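Beta-lactamase (PDB 3P09) probably hydrolyses the ring amide of beta-lactam antibiotics to give substituted beta-amino acids, as a member of the class A beta-lactamase family. Local coordinates at residues F146-L150 against G151-T155; F218-P221 against K222-I226; K279-A282 against N283-N287; N174-T177 against P178-T182; Y186-F190 against G191-D195. One frame throughout, in Å; residues are numbered along the deposited sequence.

Overall arrangement
All five contacts are local and follow one another in series, so none nests in or crosses another. Contact 1 closes the turn that ends helix 140-149. Contact 4 joins short strand 175-176 to the start of helix 178-190, and contact 5 lies where that helix runs out into the loop before helix 196-208. Contact 2 turns the chain into edge strand 225-232 of the antiparallel five-stranded sheet, and contact 3 is a turn of the final helix 271-289. Contact 1 touches both 4 and 5 in the helical part, whereas contacts 2 and 3 touch each other beside the sheet. The centres of contacts 1 and 2 are about 29 Å apart.

Contact 1 of 5, residues F146-L150 against G151-T155; sequences FIKKL and GDNDT
I147 lays its CG2 methyl alongside D152, 3.7 Å from D152 CB, and the same I147 CG2 comes within 4.2 Å of T155 CB. CG1 of I147 lies beside the backbone N (chi1 -66°), which leaves CG2 anti to that N and able to reach both. Two backbone bonds close the helix behind this pair: D152 N to I147 O at 3.3 Å and G151 N to K148 O at 2.9 Å. With a positive phi of 95° at G151, they form a Schellman motif. A water donates to K148 O and accepts from N153 ND2, so the amide of N153 is bridged to the last helical turn. D152 then organises the chain beyond. Its OD1 takes D154 N at 2.8 Å and T155 N at 2.9 Å, an Asx turn and Asx motif on one oxygen, while T155 OG1 donates to D152 OD2 at 2.6 Å from the syn side. Farther out, K149 NZ forms a salt bridge with D76 of helix 66-80, and F146 packs on A73. Three donors hold the D152 carboxylate against rotation and should stabilise its negative charge; the nearby carboxylate of D184 would work against this and may raise the proton affinity of one of the two acids.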
loop_
_atom_site.group_PDB
_atom_site.type_symbol
_atom_site.label_atom_id
_atom_site.label_comp_id
_atom_site.label_asym_id
_atom_site.label_seq_id
_atom_site.Cartn_x
_atom_site.Cartn_y
_atom_site.Cartn_z
ATOM N N PHE A 146 12.590 8.650 -5.472
ATOM C CA PHE A 146 11.235 8.894 -5.954
ATOM C C PHE A 146 10.270 9.224 -4.813
ATOM O O PHE A 146 9.463 10.149 -4.911
ATOM C CB PHE A 146 10.711 7.714 -6.774
ATOM C CG PHE A 146 9.301 7.904 -7.245
ATOM C CD1 PHE A 146 9.023 8.768 -8.299
ATOM C CD2 PHE A 146 8.258 7.233 -6.644
ATOM C CE1 PHE A 146 7.729 8.963 -8.734
ATOM C CE2 PHE A 146 6.959 7.418 -7.082
ATOM C CZ PHE A 146 6.694 8.289 -8.126
ATOM N N ILE A 147 10.360 8.471 -3.725
ATOM C CA ILE A 147 9.533 8.737 -2.556
ATOM C C ILE A 147 9.712 10.193 -2.074
ATOM O O ILE A 147 8.734 10.891 -1.769
ATOM C CB ILE A 147 9.848 7.715 -1.447
ATOM C CG1 ILE A 147 9.411 6.323 -1.908
ATOM C CG2 ILE A 147 9.144 8.061 -0.151
ATOM C CD1 ILE A 147 9.782 5.224 -0.944
ATOM N N LYS A 148 10.951 10.664 -2.035
ATOM C CA LYS A 148 11.199 12.061 -1.676
ATOM C C LYS A 148 10.573 13.034 -2.688
ATOM O O LYS A 148 10.036 14.069 -2.307
ATOM C CB LYS A 148 12.703 12.327 -1.514
ATOM C CG LYS A 148 13.242 11.860 -0.163
ATOM C CD LYS A 148 14.682 11.368 -0.249
ATOM C CE LYS A 148 15.043 10.557 0.995
ATOM N NZ LYS A 148 16.230 9.675 0.805
ATOM N N LYS A 149 10.631 12.691 -3.970
ATOM C CA LYS A 149 10.021 13.521 -5.015
ATOM C C LYS A 149 8.512 13.680 -4.801
ATOM O O LYS A 149 7.935 14.718 -5.148
ATOM C CB LYS A 149 10.299 12.923 -6.397
ATOM C CG LYS A 149 9.836 13.776 -7.574
ATOM C CD LYS A 149 10.119 13.056 -8.895
ATOM C CE LYS A 149 9.586 13.842 -10.095
ATOM N NZ LYS A 149 9.909 13.178 -11.398
ATOM N N LEU A 150 7.883 12.639 -4.244
ATOM C CA LEU A 150 6.463 12.670 -3.899
ATOM C C LEU A 150 6.143 13.644 -2.777
ATOM O O LEU A 150 4.976 13.978 -2.562
ATOM C CB LEU A 150 5.971 11.283 -3.473
ATOM C CG LEU A 150 5.552 10.287 -4.548
ATOM C CD1 LEU A 150 5.074 9.001 -3.891
ATOM C CD2 LEU A 150 4.459 10.869 -5.435
ATOM N N GLY A 151 7.169 14.092 -2.054
ATOM C CA GLY A 151 6.954 14.953 -0.904
ATOM C C GLY A 151 6.909 14.178 0.406
ATOM O O GLY A 151 6.570 14.732 1.454
ATOM N N ASP A 152 7.270 12.898 0.342
ATOM C CA ASP A 152 7.215 12.012 1.504
ATOM C C ASP A 152 8.564 11.943 2.211
ATOM O O ASP A 152 9.493 11.297 1.726
ATOM C CB ASP A 152 6.798 10.603 1.065
ATOM C CG ASP A 152 6.616 9.654 2.242
ATOM O OD1 ASP A 152 7.116 9.971 3.345
ATOM O OD2 ASP A 152 5.973 8.592 2.068
ATOM N N ASN A 153 8.665 12.593 3.365
ATOM C CA ASN A 153 9.891 12.540 4.162
ATOM C C ASN A 153 9.744 11.696 5.427
ATOM O O ASN A 153 10.583 11.771 6.327
ATOM C CB ASN A 153 10.347 13.948 4.553
ATOM C CG ASN A 153 10.534 14.849 3.357
ATOM O OD1 ASN A 153 9.858 15.871 3.228
ATOM N ND2 ASN A 153 11.443 14.470 2.459
ATOM N N ASP A 154 8.679 10.904 5.505
ATOM C CA ASP A 154 8.437 10.079 6.690
ATOM C C ASP A 154 8.710 8.597 6.424
ATOM O O ASP A 154 9.115 7.861 7.313
ATOM C CB ASP A 154 6.998 10.253 7.200
ATOM C CG ASP A 154 6.754 11.621 7.824
ATOM O OD1 ASP A 154 7.714 12.214 8.354
ATOM O OD2 ASP A 154 5.597 12.093 7.799
ATOM N N THR A 155 8.487 8.173 5.191
ATOM C CA THR A 155 8.634 6.768 4.814
ATOM C C THR A 155 10.106 6.402 4.628
ATOM O O THR A 155 10.804 7.017 3.827
ATOM C CB THR A 155 7.850 6.498 3.517
ATOM O OG1 THR A 155 6.459 6.704 3.775
ATOM C CG2 THR A 155 8.058 5.076 3.019
HETATM O O HOH W 1 10.591 15.426 0.063
#

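Contact 2 of 5, residues F218-P221 against K222-I226; sequences FSMP and KDWII
A type I beta turn from P221 to W224 brings the chain into edge strand 225-232, and it is closed by W224 N donating to P221 O at 3.0 Å (159° at the hydrogen). The same reversal folds the indole of W224 back over the proline ring. P221 CG sits 3.7 Å from the centroid of the five-membered ring of W224, only 13° off its normal, a CH-pi contact; P221 CD lies near the CD2-CE3 bond of the six-membered ring, 3.6 Å from W224 CD2. A chi1 of -68° sets W224 CG beside its backbone N, on the side where P221 lies. M220, a selenomethionine here, crosses the indole at about a right angle: its chain bends at chi2, which brings M220 SE within 3.9 Å of W224 CE3, an oblique Met-aromatic contact. Outward, W224 also touches P247 and T286, and M220 touches I245 of the adjacent strand. The proline C-H groups, CD above all because it is bonded to the amide nitrogen, are probably slightly electron-poor, so the indole face should attract them, adding a CH-pi contact to the hydrogen bond that closes the turn.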
loop_
_atom_site.group_PDB
_atom_site.type_symbol
_atom_site.label_atom_id
_atom_site.label_comp_id
_atom_site.label_asym_id
_atom_site.label_seq_id
_atom_site.Cartn_x
_atom_site.Cartn_y
_atom_site.Cartn_z
ATOM N N PHE A 218 -14.255 -4.648 2.831
ATOM C CA PHE A 218 -15.239 -5.418 3.579
ATOM C C PHE A 218 -16.334 -4.529 4.185
ATOM O O PHE A 218 -17.446 -4.987 4.448
ATOM C CB PHE A 218 -14.503 -6.174 4.690
ATOM C CG PHE A 218 -15.372 -7.096 5.498
ATOM C CD1 PHE A 218 -16.033 -6.639 6.627
ATOM C CD2 PHE A 218 -15.492 -8.434 5.153
ATOM C CE1 PHE A 218 -16.822 -7.497 7.385
ATOM C CE2 PHE A 218 -16.279 -9.292 5.907
ATOM C CZ PHE A 218 -16.940 -8.820 7.022
ATOM N N SER A 219 -16.019 -3.255 4.403
ATOM C CA SER A 219 -16.917 -2.377 5.132
ATOM C C SER A 219 -17.464 -1.223 4.302
ATOM O O SER A 219 -18.262 -0.432 4.803
ATOM C CB SER A 219 -16.222 -1.825 6.379
ATOM O OG SER A 219 -15.858 -2.880 7.255
HETATM N N MSE A 220 -17.022 -1.117 3.054
HETATM C CA MSE A 220 -17.492 -0.073 2.152
HETATM C C MSE A 220 -18.903 -0.428 1.675
HETATM O O MSE A 220 -19.220 -1.601 1.458
HETATM C CB MSE A 220 -16.541 0.081 0.941
HETATM C CG MSE A 220 -15.200 0.867 1.177
HETATM SE SE MSE A 220 -15.442 2.395 2.307
HETATM C CE MSE A 220 -14.898 1.598 4.006
ATOM N N PRO A 221 -19.767 0.584 1.513
ATOM C CA PRO A 221 -21.033 0.296 0.830
ATOM C C PRO A 221 -20.745 -0.334 -0.523
ATOM O O PRO A 221 -19.768 0.025 -1.181
ATOM C CB PRO A 221 -21.659 1.678 0.656
ATOM C CG PRO A 221 -21.059 2.497 1.749
ATOM C CD PRO A 221 -19.644 2.003 1.874
ATOM N N LYS A 222 -21.586 -1.268 -0.941
ATOM C CA LYS A 222 -21.286 -2.089 -2.113
ATOM C C LYS A 222 -21.280 -1.330 -3.448
ATOM O O LYS A 222 -20.706 -1.802 -4.431
ATOM C CB LYS A 222 -22.214 -3.306 -2.145
ATOM C CG LYS A 222 -22.114 -4.130 -0.862
ATOM C CD LYS A 222 -23.158 -5.228 -0.777
ATOM C CE LYS A 222 -23.083 -5.938 0.568
ATOM N NZ LYS A 222 -23.951 -7.148 0.618
ATOM N N ASP A 223 -21.891 -0.148 -3.474
ATOM C CA ASP A 223 -21.865 0.702 -4.664
ATOM C C ASP A 223 -20.710 1.717 -4.668
ATOM O O ASP A 223 -20.605 2.547 -5.576
ATOM C CB ASP A 223 -23.204 1.420 -4.847
ATOM C CG ASP A 223 -23.698 2.065 -3.568
ATOM O OD1 ASP A 223 -23.578 1.434 -2.495
ATOM O OD2 ASP A 223 -24.210 3.201 -3.634
ATOM N N TRP A 224 -19.855 1.661 -3.650
ATOM C CA TRP A 224 -18.628 2.446 -3.655
ATOM C C TRP A 224 -17.505 1.662 -4.335
ATOM O O TRP A 224 -17.323 0.480 -4.065
ATOM C CB TRP A 224 -18.220 2.835 -2.223
ATOM C CG TRP A 224 -19.171 3.826 -1.586
ATOM C CD1 TRP A 224 -20.444 4.132 -1.999
ATOM C CD2 TRP A 224 -18.917 4.643 -0.437
ATOM N NE1 TRP A 224 -20.999 5.089 -1.169
ATOM C CE2 TRP A 224 -20.079 5.418 -0.206
ATOM C CE3 TRP A 224 -17.823 4.799 0.416
ATOM C CZ2 TRP A 224 -20.170 6.329 0.847
ATOM C CZ3 TRP A 224 -17.916 5.700 1.462
ATOM C CH2 TRP A 224 -19.085 6.455 1.669
ATOM N N ILE A 225 -16.761 2.320 -5.222
ATOM C CA ILE A 225 -15.660 1.663 -5.920
ATOM C C ILE A 225 -14.369 1.839 -5.137
ATOM O O ILE A 225 -14.119 2.906 -4.588
ATOM C CB ILE A 225 -15.483 2.233 -7.326
ATOM C CG1 ILE A 225 -16.779 2.085 -8.124
ATOM C CG2 ILE A 225 -14.349 1.524 -8.051
ATOM C CD1 ILE A 225 -16.752 2.811 -9.441
ATOM N N ILE A 226 -13.546 0.794 -5.080
ATOM C CA ILE A 226 -12.298 0.875 -4.328
ATOM C C ILE A 226 -11.135 0.213 -5.065
ATOM O O ILE A 226 -11.328 -0.736 -5.831
ATOM C CB ILE A 226 -12.459 0.273 -2.904
ATOM C CG1 ILE A 226 -11.107 0.139 -2.207
ATOM C CG2 ILE A 226 -13.138 -1.080 -2.954
ATOM C CD1 ILE A 226 -11.224 -0.352 -0.777
#

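Contact 3 of 5, residues K279-A282 against N283-N287; sequences KLIA and NDLTN
A282 O is gripped twice by one residue: T286 N and T286 OG1 each donate to it at 3.0 Å, approaching from opposite faces of the A282 carbonyl plane. The hydroxyl gets there because T286 OG1 stands beside its own backbone N (chi1 -68°), which points the oxygen back toward the preceding turn, where A282 O lies. The pair fixes the rotation of the threonine side chain and gives the hydroxyl a partner within its own helix. Around it run the ordinary bonds of the helix, the shortest being L285 N to I281 O at 2.8 Å and nearly linear at 172°; N283 N meets K279 O at 2.9 Å and D284 N meets L280 O at 3.1 Å. On the buried side I281 and L285 point the same way and lie side by side, with I281 CG2 4.0 Å from L285 CD1. On the exposed side the chain of K279, bent at chi2, crosses the amide of N283, and K279 CD passes 3.8 Å from N283 OD1. The helix is thus amphipathic. I281 and L285 turn to strand 253-260, touching L255 and I253, while L280 meets F28 of helix 24-35 and A282 meets M220. A C-terminal helix laid with the N-terminal helix against the five-stranded sheet is the usual arrangement of the class A beta-lactamase alpha/beta domain.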
loop_
_atom_site.group_PDB
_atom_site.type_symbol
_atom_site.label_atom_id
_atom_site.label_comp_id
_atom_site.label_asym_id
_atom_site.label_seq_id
_atom_site.Cartn_x
_atom_site.Cartn_y
_atom_site.Cartn_z
ATOM N N LYS A 279 -15.492 0.680 8.935
ATOM C CA LYS A 279 -16.943 0.820 9.032
ATOM C C LYS A 279 -17.298 2.140 9.714
ATOM O O LYS A 279 -18.249 2.829 9.322
ATOM C CB LYS A 279 -17.546 -0.360 9.796
ATOM C CG LYS A 279 -19.064 -0.301 9.941
ATOM C CD LYS A 279 -19.724 -0.068 8.586
ATOM C CE LYS A 279 -21.117 -0.673 8.535
ATOM N NZ LYS A 279 -21.049 -2.162 8.558
ATOM N N LEU A 280 -16.528 2.485 10.743
ATOM C CA LEU A 280 -16.709 3.754 11.428
ATOM C C LEU A 280 -16.544 4.866 10.416
ATOM O O LEU A 280 -17.306 5.825 10.387
ATOM C CB LEU A 280 -15.678 3.913 12.542
ATOM C CG LEU A 280 -15.909 3.020 13.762
ATOM C CD1 LEU A 280 -14.709 3.031 14.695
ATOM C CD2 LEU A 280 -17.170 3.466 14.496
ATOM N N ILE A 281 -15.539 4.724 9.573
ATOM C CA ILE A 281 -15.223 5.772 8.622
ATOM C C ILE A 281 -16.308 5.878 7.557
ATOM O O ILE A 281 -16.754 6.977 7.208
ATOM C CB ILE A 281 -13.847 5.537 8.009
ATOM C CG1 ILE A 281 -12.783 5.758 9.099
ATOM C CG2 ILE A 281 -13.622 6.481 6.847
ATOM C CD1 ILE A 281 -11.457 5.101 8.831
ATOM N N ALA A 282 -16.744 4.727 7.055
ATOM C CA ALA A 282 -17.794 4.694 6.046
ATOM C C ALA A 282 -19.056 5.369 6.576
ATOM O O ALA A 282 -19.715 6.115 5.855
ATOM C CB ALA A 282 -18.092 3.246 5.615
ATOM N N ASN A 283 -19.393 5.093 7.832
ATOM C CA ASN A 283 -20.568 5.697 8.450
ATOM C C ASN A 283 -20.441 7.215 8.534
ATOM O O ASN A 283 -21.405 7.947 8.290
ATOM C CB ASN A 283 -20.798 5.128 9.847
ATOM C CG ASN A 283 -21.295 3.695 9.822
ATOM O OD1 ASN A 283 -21.739 3.195 8.786
ATOM N ND2 ASN A 283 -21.236 3.032 10.970
ATOM N N ASP A 284 -19.244 7.680 8.881
ATOM C CA ASP A 284 -18.995 9.109 9.029
ATOM C C ASP A 284 -19.046 9.816 7.679
ATOM O O ASP A 284 -19.665 10.867 7.545
ATOM C CB ASP A 284 -17.653 9.356 9.713
ATOM C CG ASP A 284 -17.548 10.757 10.290
ATOM O OD1 ASP A 284 -18.499 11.191 10.980
ATOM O OD2 ASP A 284 -16.522 11.424 10.047
ATOM N N LEU A 285 -18.406 9.223 6.676
ATOM C CA LEU A 285 -18.435 9.784 5.334
ATOM C C LEU A 285 -19.859 9.899 4.819
ATOM O O LEU A 285 -20.249 10.931 4.266
ATOM C CB LEU A 285 -17.589 8.941 4.381
ATOM C CG LEU A 285 -16.088 9.067 4.652
ATOM C CD1 LEU A 285 -15.296 8.217 3.677
ATOM C CD2 LEU A 285 -15.647 10.538 4.590
ATOM N N THR A 286 -20.635 8.838 5.013
ATOM C CA THR A 286 -22.020 8.804 4.568
ATOM C C THR A 286 -22.816 9.909 5.249
ATOM O O THR A 286 -23.636 10.577 4.627
ATOM C CB THR A 286 -22.659 7.457 4.878
ATOM O OG1 THR A 286 -22.043 6.450 4.056
ATOM C CG2 THR A 286 -24.157 7.513 4.610
ATOM N N ASN A 287 -22.561 10.097 6.536
ATOM C CA ASN A 287 -23.168 11.195 7.274
ATOM C C ASN A 287 -22.751 12.537 6.673
ATOM O O ASN A 287 -23.573 13.436 6.508
ATOM C CB ASN A 287 -22.760 11.128 8.741
ATOM C CG ASN A 287 -23.565 12.072 9.605
ATOM O OD1 ASN A 287 -24.742 12.313 9.341
ATOM N ND2 ASN A 287 -22.932 12.626 10.629
#

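Contact 4 of 5, residues N174-T177 against P178-T182; sequences NKTT and PKAIT
The flat groups at this junction are the peptide carbonyls of T177 and P178, each taken up by the first helical turn. I181 N comes almost head-on to T177 O at 3.1 Å, with the N-H pointing nearly straight at it (171°). One residue on, P178 O takes two donors that come from opposite sides of its plane, T182 N and, tilted only 23° from it, T182 OG1 at 2.8 Å. The hydroxyl of T177 supplies the cap. It stands between the backbone N and the carbonyl carbon of T177 (chi1 60°), from where T177 OG1 accepts from A180 N at 3.0 Å; the methyl A180 CB is close by, 3.2 Å from T177 OG1. Just before it, T176 crosses I181 at about a right angle, with T176 OG1 3.7 Å from I181 CB; that hydroxyl also pairs with T155 OG1 in the neighbouring loop. P178 packs against Y42 and L258 of the five-stranded sheet, whereas I181 leans on F68 and L69 of helix 66-80. The tip of K179 lies near a bound sulfate, a long and weak contact. A threonine N-cap with proline at the first helical position is a classic helix start, here linking strand 175-176 directly to helix 178-190.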
loop_
_atom_site.group_PDB
_atom_site.type_symbol
_atom_site.label_atom_id
_atom_site.label_comp_id
_atom_site.label_asym_id
_atom_site.label_seq_id
_atom_site.Cartn_x
_atom_site.Cartn_y
_atom_site.Cartn_z
ATOM N N ASN A 174 11.950 1.063 7.756
ATOM C CA ASN A 174 10.896 0.256 7.129
ATOM C C ASN A 174 9.519 0.550 7.703
ATOM O O ASN A 174 8.681 -0.334 7.800
ATOM C CB ASN A 174 11.242 -1.238 7.198
ATOM C CG ASN A 174 12.540 -1.564 6.460
ATOM O OD1 ASN A 174 12.939 -0.839 5.549
ATOM N ND2 ASN A 174 13.194 -2.658 6.842
ATOM N N LYS A 175 9.303 1.810 8.083
ATOM C CA LYS A 175 8.000 2.255 8.573
ATOM C C LYS A 175 7.504 3.480 7.807
ATOM O O LYS A 175 8.270 4.141 7.104
ATOM C CB LYS A 175 8.070 2.580 10.062
ATOM C CG LYS A 175 8.328 1.353 10.926
ATOM C CD LYS A 175 8.124 1.634 12.390
ATOM C CE LYS A 175 8.503 0.412 13.240
ATOM N NZ LYS A 175 8.619 0.747 14.703
ATOM N N THR A 176 6.214 3.763 7.937
ATOM C CA THR A 176 5.646 4.981 7.356
ATOM C C THR A 176 4.597 5.496 8.343
ATOM O O THR A 176 4.365 4.858 9.373
ATOM C CB THR A 176 5.016 4.676 5.972
ATOM O OG1 THR A 176 4.520 5.888 5.381
ATOM C CG2 THR A 176 3.873 3.675 6.112
ATOM N N THR A 177 3.958 6.628 8.040
ATOM C CA THR A 177 2.861 7.136 8.871
ATOM C C THR A 177 1.568 7.089 8.061
ATOM O O THR A 177 1.607 7.113 6.826
ATOM C CB THR A 177 3.077 8.623 9.281
ATOM O OG1 THR A 177 3.154 9.435 8.098
ATOM C CG2 THR A 177 4.362 8.797 10.121
ATOM N N PRO A 178 0.413 7.029 8.747
ATOM C CA PRO A 178 -0.841 7.059 7.988
ATOM C C PRO A 178 -0.930 8.297 7.086
ATOM O O PRO A 178 -1.375 8.209 5.951
ATOM C CB PRO A 178 -1.911 7.090 9.080
ATOM C CG PRO A 178 -1.266 6.385 10.273
ATOM C CD PRO A 178 0.191 6.830 10.196
ATOM N N LYS A 179 -0.474 9.440 7.574
ATOM C CA LYS A 179 -0.562 10.665 6.785
ATOM C C LYS A 179 0.287 10.567 5.519
ATOM O O LYS A 179 -0.185 10.834 4.414
ATOM C CB LYS A 179 -0.140 11.873 7.647
ATOM C CG LYS A 179 -0.356 13.231 7.004
ATOM C CD LYS A 179 0.041 14.349 7.967
ATOM C CE LYS A 179 -0.112 15.717 7.310
ATOM N NZ LYS A 179 0.280 16.842 8.209
ATOM N N ALA A 180 1.542 10.153 5.676
ATOM C CA ALA A 180 2.469 10.148 4.557
ATOM C C ALA A 180 2.028 9.173 3.473
ATOM O O ALA A 180 2.024 9.505 2.280
ATOM C CB ALA A 180 3.904 9.827 5.031
ATOM N N ILE A 181 1.665 7.966 3.887
ATOM C CA ILE A 181 1.365 6.913 2.929
ATOM C C ILE A 181 0.049 7.195 2.213
ATOM O O ILE A 181 -0.109 6.838 1.057
ATOM C CB ILE A 181 1.326 5.524 3.583
ATOM C CG1 ILE A 181 1.495 4.443 2.512
ATOM C CG2 ILE A 181 0.031 5.334 4.391
ATOM C CD1 ILE A 181 2.873 4.488 1.860
ATOM N N THR A 182 -0.871 7.885 2.886
ATOM C CA THR A 182 -2.177 8.201 2.307
ATOM C C THR A 182 -2.073 9.384 1.342
ATOM O O THR A 182 -2.664 9.365 0.271
ATOM C CB THR A 182 -3.240 8.488 3.415
ATOM O OG1 THR A 182 -3.398 7.326 4.227
ATOM C CG2 THR A 182 -4.604 8.830 2.817
#

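Contact 5 of 5, residues Y186-F190 against G191-D195; sequences YKLAF and GNILD
K187 leaves its helix with CG anti to the backbone N (chi1 -177°), and beyond CB the chain runs out extended toward the loop that follows. K187 CD packs against L150 O of the neighbouring turn, and K187 CE touches the methyl I193 CG2 at 3.7 Å. There the chain bends (chi4 58°), bringing K187 NZ to N192 OD1 at 2.8 Å, a weak bond to a poorly ordered side chain, and to a water that is also weakly bound by N192 N. The lysine thus reaches from the last helical turn to the loop after it. Beneath it G191 N meets K187 O at 2.7 Å, a bent bond (134°) closing that turn. A second water lies between K187 O, to which it appears to donate, and L194 N, from which it accepts. L194 CD1 rests 3.8 Å from L188 O. Within the helix, F190 CD2 lies over the rim of one face of the Y186 ring. L188 and A189 face F202 of helix 196-208, L194 reaches L75 and M79 of helix 66-80, and F190 packs on I244 and W246 of strand 239-246, so this helix end is wedged between two helices and the sheet.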
loop_
_atom_site.group_PDB
_atom_site.type_symbol
_atom_site.label_atom_id
_atom_site.label_comp_id
_atom_site.label_asym_id
_atom_site.label_seq_id
_atom_site.Cartn_x
_atom_site.Cartn_y
_atom_site.Cartn_z
ATOM N N TYR A 186 -2.824 9.129 -2.865
ATOM C CA TYR A 186 -3.694 10.145 -3.473
ATOM C C TYR A 186 -2.928 10.908 -4.543
ATOM O O TYR A 186 -3.436 11.161 -5.637
ATOM C CB TYR A 186 -4.181 11.139 -2.416
ATOM C CG TYR A 186 -5.215 12.108 -2.949
ATOM C CD1 TYR A 186 -4.839 13.327 -3.501
ATOM C CD2 TYR A 186 -6.568 11.789 -2.920
ATOM C CE1 TYR A 186 -5.794 14.218 -4.000
ATOM C CE2 TYR A 186 -7.522 12.660 -3.420
ATOM C CZ TYR A 186 -7.132 13.872 -3.955
ATOM O OH TYR A 186 -8.089 14.731 -4.442
ATOM N N LYS A 187 -1.694 11.286 -4.218
ATOM C CA LYS A 187 -0.896 12.069 -5.152
ATOM C C LYS A 187 -0.628 11.259 -6.416
ATOM O O LYS A 187 -0.716 11.780 -7.541
ATOM C CB LYS A 187 0.406 12.522 -4.497
ATOM C CG LYS A 187 1.271 13.414 -5.369
ATOM C CD LYS A 187 2.237 14.214 -4.499
ATOM C CE LYS A 187 3.130 15.117 -5.337
ATOM N NZ LYS A 187 2.345 16.068 -6.177
ATOM N N LEU A 188 -0.339 9.975 -6.241
ATOM C CA LEU A 188 -0.064 9.123 -7.403
ATOM C C LEU A 188 -1.293 8.945 -8.306
ATOM O O LEU A 188 -1.192 8.948 -9.537
ATOM C CB LEU A 188 0.483 7.767 -6.955
ATOM C CG LEU A 188 1.956 7.767 -6.508
ATOM C CD1 LEU A 188 2.298 6.468 -5.827
ATOM C CD2 LEU A 188 2.903 8.023 -7.693
ATOM N N ALA A 189 -2.459 8.794 -7.701
ATOM C CA ALA A 189 -3.661 8.498 -8.475
ATOM C C ALA A 189 -4.311 9.763 -9.046
ATOM O O ALA A 189 -4.916 9.731 -10.127
ATOM C CB ALA A 189 -4.656 7.720 -7.601
ATOM N N PHE A 190 -4.181 10.877 -8.329
ATOM C CA PHE A 190 -4.924 12.090 -8.684
ATOM C C PHE A 190 -4.080 13.351 -8.824
ATOM O O PHE A 190 -4.573 14.378 -9.299
ATOM C CB PHE A 190 -6.021 12.335 -7.652
ATOM C CG PHE A 190 -6.925 11.161 -7.459
ATOM C CD1 PHE A 190 -7.730 10.718 -8.499
ATOM C CD2 PHE A 190 -6.968 10.500 -6.257
ATOM C CE1 PHE A 190 -8.554 9.628 -8.335
ATOM C CE2 PHE A 190 -7.796 9.406 -6.081
ATOM C CZ PHE A 190 -8.591 8.970 -7.133
ATOM N N GLY A 191 -2.812 13.271 -8.429
ATOM C CA GLY A 191 -1.962 14.449 -8.357
ATOM C C GLY A 191 -1.223 14.815 -9.630
ATOM O O GLY A 191 -1.603 14.425 -10.734
ATOM N N ASN A 192 -0.142 15.569 -9.475
ATOM C CA ASN A 192 0.549 16.103 -10.641
ATOM C C ASN A 192 1.934 15.524 -10.921
ATOM O O ASN A 192 2.741 16.162 -11.593
ATOM C CB ASN A 192 0.609 17.640 -10.585
ATOM C CG ASN A 192 1.275 18.160 -9.321
ATOM O OD1 ASN A 192 2.017 17.441 -8.649
ATOM N ND2 ASN A 192 1.008 19.421 -8.992
ATOM N N ILE A 193 2.219 14.325 -10.429
ATOM C CA ILE A 193 3.499 13.716 -10.777
ATOM C C ILE A 193 3.408 12.763 -11.964
ATOM O O ILE A 193 4.268 12.790 -12.842
ATOM C CB ILE A 193 4.174 13.023 -9.591
ATOM C CG1 ILE A 193 3.216 12.042 -8.956
ATOM C CG2 ILE A 193 4.654 14.048 -8.565
ATOM C CD1 ILE A 193 3.799 10.683 -8.891
ATOM N N LEU A 194 2.383 11.908 -11.974
ATOM C CA LEU A 194 2.102 11.071 -13.130
ATOM C C LEU A 194 1.126 11.809 -14.044
ATOM O O LEU A 194 0.292 12.567 -13.563
ATOM C CB LEU A 194 1.475 9.738 -12.691
ATOM C CG LEU A 194 2.357 8.850 -11.823
ATOM C CD1 LEU A 194 1.660 7.512 -11.553
ATOM C CD2 LEU A 194 3.698 8.654 -12.494
ATOM N N ASP A 195 1.208 11.584 -15.354
ATOM C CA ASP A 195 0.270 12.247 -16.259
ATOM C C ASP A 195 -1.012 11.441 -16.347
ATOM O O ASP A 195 -1.112 10.383 -15.736
ATOM C CB ASP A 195 0.876 12.467 -17.643
ATOM C CG ASP A 195 1.281 11.177 -18.321
ATOM O OD1 ASP A 195 0.809 10.096 -17.905
ATOM O OD2 ASP A 195 2.070 11.247 -19.288
HETATM O O HOH W 2 0.045 11.802 -10.205
HETATM O O HOH W 3 -0.459 16.847 -6.408
#